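Local coordinates for protein MIP07328p (Drosophila melanogaster, PDB 6FKK) that probably acts as a chemorepellent axon guidance cue that binds semaphorin receptors, at residues Cys487-Asp492 against Ala529-Cys534. Sequence-based numbering, arbitrary orientation.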
ATOM      1  N   CYS A 487       1.950 -30.920   6.934  1.00 97.55           N
ATOM      2  CA  CYS A 487       3.089 -30.250   6.315  1.00 93.79           C
ATOM      3  C   CYS A 487       2.944 -30.206   4.796  1.00 88.02           C
ATOM      4  O   CYS A 487       3.352 -29.231   4.154  1.00 91.85           O
ATOM      5  CB  CYS A 487       4.385 -30.955   6.719  1.00 86.31           C
ATOM      6  SG  CYS A 487       5.932 -30.133   6.251  1.00 93.64           S
ATOM      7  N   LEU A 488       2.356 -31.250   4.208  1.00 81.08           N
ATOM      8  CA  LEU A 488       2.133 -31.283   2.767  1.00 80.20           C
ATOM      9  C   LEU A 488       0.828 -30.603   2.370  1.00 85.46           C
ATOM     10  O   LEU A 488       0.760 -29.977   1.306  1.00 90.86           O
ATOM     11  CB  LEU A 488       2.147 -32.730   2.264  1.00 68.06           C
ATOM     12  CG  LEU A 488       3.463 -33.189   1.627  1.00 65.98           C
ATOM     13  CD1 LEU A 488       4.646 -32.923   2.544  1.00 73.00           C
ATOM     14  CD2 LEU A 488       3.406 -34.657   1.254  1.00 79.06           C
ATOM     15  N   SER A 489      -0.211 -30.711   3.202  1.00 81.19           N
ATOM     16  CA  SER A 489      -1.466 -30.027   2.907  1.00 83.19           C
ATOM     17  C   SER A 489      -1.342 -28.518   3.042  1.00 77.48           C
ATOM     18  O   SER A 489      -2.128 -27.786   2.432  1.00 89.57           O
ATOM     19  CB  SER A 489      -2.580 -30.536   3.822  1.00 90.92           C
ATOM     20  OG  SER A 489      -2.885 -31.894   3.555  1.00 99.60           O
ATOM     21  N   LEU A 490      -0.378 -28.035   3.830  1.00 68.71           N
ATOM     22  CA  LEU A 490      -0.195 -26.596   3.981  1.00 55.73           C
ATOM     23  C   LEU A 490       0.163 -25.948   2.649  1.00 54.78           C
ATOM     24  O   LEU A 490      -0.295 -24.841   2.345  1.00 70.62           O
ATOM     25  CB  LEU A 490       0.884 -26.313   5.026  1.00 53.08           C
ATOM     26  CG  LEU A 490       1.103 -24.850   5.418  1.00 78.29           C
ATOM     27  CD1 LEU A 490      -0.143 -24.273   6.080  1.00 85.57           C
ATOM     28  CD2 LEU A 490       2.315 -24.710   6.329  1.00 80.72           C
ATOM     29  N   GLN A 491       0.972 -26.634   1.840  1.00 59.26           N
ATOM     30  CA  GLN A 491       1.403 -26.150   0.528  1.00 62.45           C
ATOM     31  C   GLN A 491       2.114 -24.801   0.619  1.00 63.26           C
ATOM     32  O   GLN A 491       2.080 -24.001  -0.319  1.00 66.44           O
ATOM     33  CB  GLN A 491       0.231 -26.083  -0.452  1.00 52.31           C
ATOM     34  CG  GLN A 491      -0.264 -27.453  -0.874  1.00 66.82           C
ATOM     35  CD  GLN A 491      -1.292 -27.381  -1.980  1.00 77.55           C
ATOM     36  OE1 GLN A 491      -2.239 -26.598  -1.914  1.00 71.44           O
ATOM     37  NE2 GLN A 491      -1.104 -28.195  -3.013  1.00 68.64           N
ATOM     38  N   ASP A 492       2.764 -24.543   1.751  1.00 59.46           N
ATOM     39  CA  ASP A 492       3.669 -23.407   1.865  1.00 48.14           C
ATOM     40  C   ASP A 492       4.977 -23.751   1.165  1.00 67.11           C
ATOM     41  O   ASP A 492       5.590 -24.776   1.485  1.00 66.81           O
ATOM     42  CB  ASP A 492       3.925 -23.067   3.338  1.00 49.07           C
ATOM     43  CG  ASP A 492       4.578 -21.700   3.535  1.00 69.99           C
ATOM     44  OD1 ASP A 492       5.536 -21.371   2.804  1.00 70.57           O
ATOM     45  OD2 ASP A 492       4.131 -20.953   4.433  1.00 72.54           O
ATOM     46  N   ALA A 529      -4.293 -34.439  -2.803  1.00 98.85           N
ATOM     47  CA  ALA A 529      -3.304 -35.112  -3.637  1.00 95.48           C
ATOM     48  C   ALA A 529      -1.898 -34.955  -3.072  1.00101.18           C
ATOM     49  O   ALA A 529      -1.038 -35.810  -3.310  1.00105.41           O
ATOM     50  CB  ALA A 529      -3.368 -34.577  -5.068  1.00 90.86           C
ATOM     51  N   ALA A 530      -1.647 -33.878  -2.324  1.00105.85           N
ATOM     52  CA  ALA A 530      -0.345 -33.702  -1.690  1.00103.35           C
ATOM     53  C   ALA A 530      -0.159 -34.685  -0.542  1.00 99.46           C
ATOM     54  O   ALA A 530       0.878 -35.351  -0.444  1.00 97.18           O
ATOM     55  CB  ALA A 530      -0.186 -32.263  -1.197  1.00100.66           C
ATOM     56  N   ALA A 531      -1.163 -34.800   0.333  1.00101.58           N
ATOM     57  CA  ALA A 531      -1.068 -35.703   1.474  1.00 95.12           C
ATOM     58  C   ALA A 531      -0.932 -37.161   1.056  1.00 92.78           C
ATOM     59  O   ALA A 531      -0.519 -37.991   1.872  1.00106.60           O
ATOM     60  CB  ALA A 531      -2.289 -35.533   2.380  1.00 87.98           C
ATOM     61  N   LEU A 532      -1.272 -37.496  -0.192  1.00 89.42           N
ATOM     62  CA  LEU A 532      -1.071 -38.861  -0.668  1.00100.56           C
ATOM     63  C   LEU A 532       0.411 -39.187  -0.792  1.00 98.55           C
ATOM     64  O   LEU A 532       0.828 -40.322  -0.531  1.00105.21           O
ATOM     65  CB  LEU A 532      -1.777 -39.064  -2.008  1.00105.79           C
ATOM     66  CG  LEU A 532      -3.305 -38.975  -1.997  1.00101.58           C
ATOM     67  CD1 LEU A 532      -3.873 -39.280  -3.377  1.00102.00           C
ATOM     68  CD2 LEU A 532      -3.897 -39.902  -0.944  1.00 80.00           C
ATOM     69  N   LEU A 533       1.222 -38.204  -1.192  1.00105.80           N
ATOM     70  CA  LEU A 533       2.666 -38.410  -1.257  1.00114.77           C
ATOM     71  C   LEU A 533       3.249 -38.702   0.119  1.00123.51           C
ATOM     72  O   LEU A 533       4.244 -39.428   0.230  1.00121.79           O
ATOM     73  CB  LEU A 533       3.352 -37.187  -1.871  1.00100.31           C
ATOM     74  CG  LEU A 533       3.369 -37.007  -3.393  1.00 94.14           C
ATOM     75  CD1 LEU A 533       1.973 -36.815  -3.969  1.00104.56           C
ATOM     76  CD2 LEU A 533       4.264 -35.833  -3.764  1.00 77.91           C
ATOM     77  N   CYS A 534       2.649 -38.147   1.170  1.00123.73           N
ATOM     78  CA  CYS A 534       3.109 -38.424   2.522  1.00121.19           C
ATOM     79  C   CYS A 534       2.958 -39.916   2.824  1.00139.31           C
ATOM     80  O   CYS A 534       1.952 -40.526   2.443  1.00151.27           O
ATOM     81  CB  CYS A 534       2.323 -37.594   3.541  1.00120.85           C
ATOM     82  SG  CYS A 534       2.737 -38.009   5.249  1.00150.59           S
TER
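Leu488 reaches from the helix 484-489 to the last turn of the helix 527-533, a branched apolar side chain long enough to cross, and its CD2 branch does most of the touching. This methyl lies against the backbone there, Leu488 CD2 being 3.1 Å from Ala530 O, and also meets Leu533 CB (4.0 Å) and Cys534 CB (3.9 Å). Leu488 CB faces Ala530 CB at 4.2 Å. The single methyls of Ala530 and Ala531 allow a close approach, with the CA atoms of Leu488 and Ala531 5.6 Å apart. Ala530 CB in turn rests 3.5 Å from Leu488 O. Both segments belong to the PSI domain (plexin repeat) that accompanies the Sema beta-propeller, a small cysteine-rich module tied together by disulfides. Two of these frame the contact: Cys534, just past the helix 527-533, is linked to Cys484 and so ties that end to the first helix, while Cys487 joins Cys504. Ser489 brings OG to 3.9 Å from Ala531 CB, but chi1 of -66° sets the hydroxyl beside its own backbone N, where it hydrogen-bonds to Leu485 O. Further out, where the chain leaves helical geometry, Gln491 extends its long amide side chain so that NE2 donates a hydrogen bond to Ser525 O; Lys527 NZ donates one to Ser489 O.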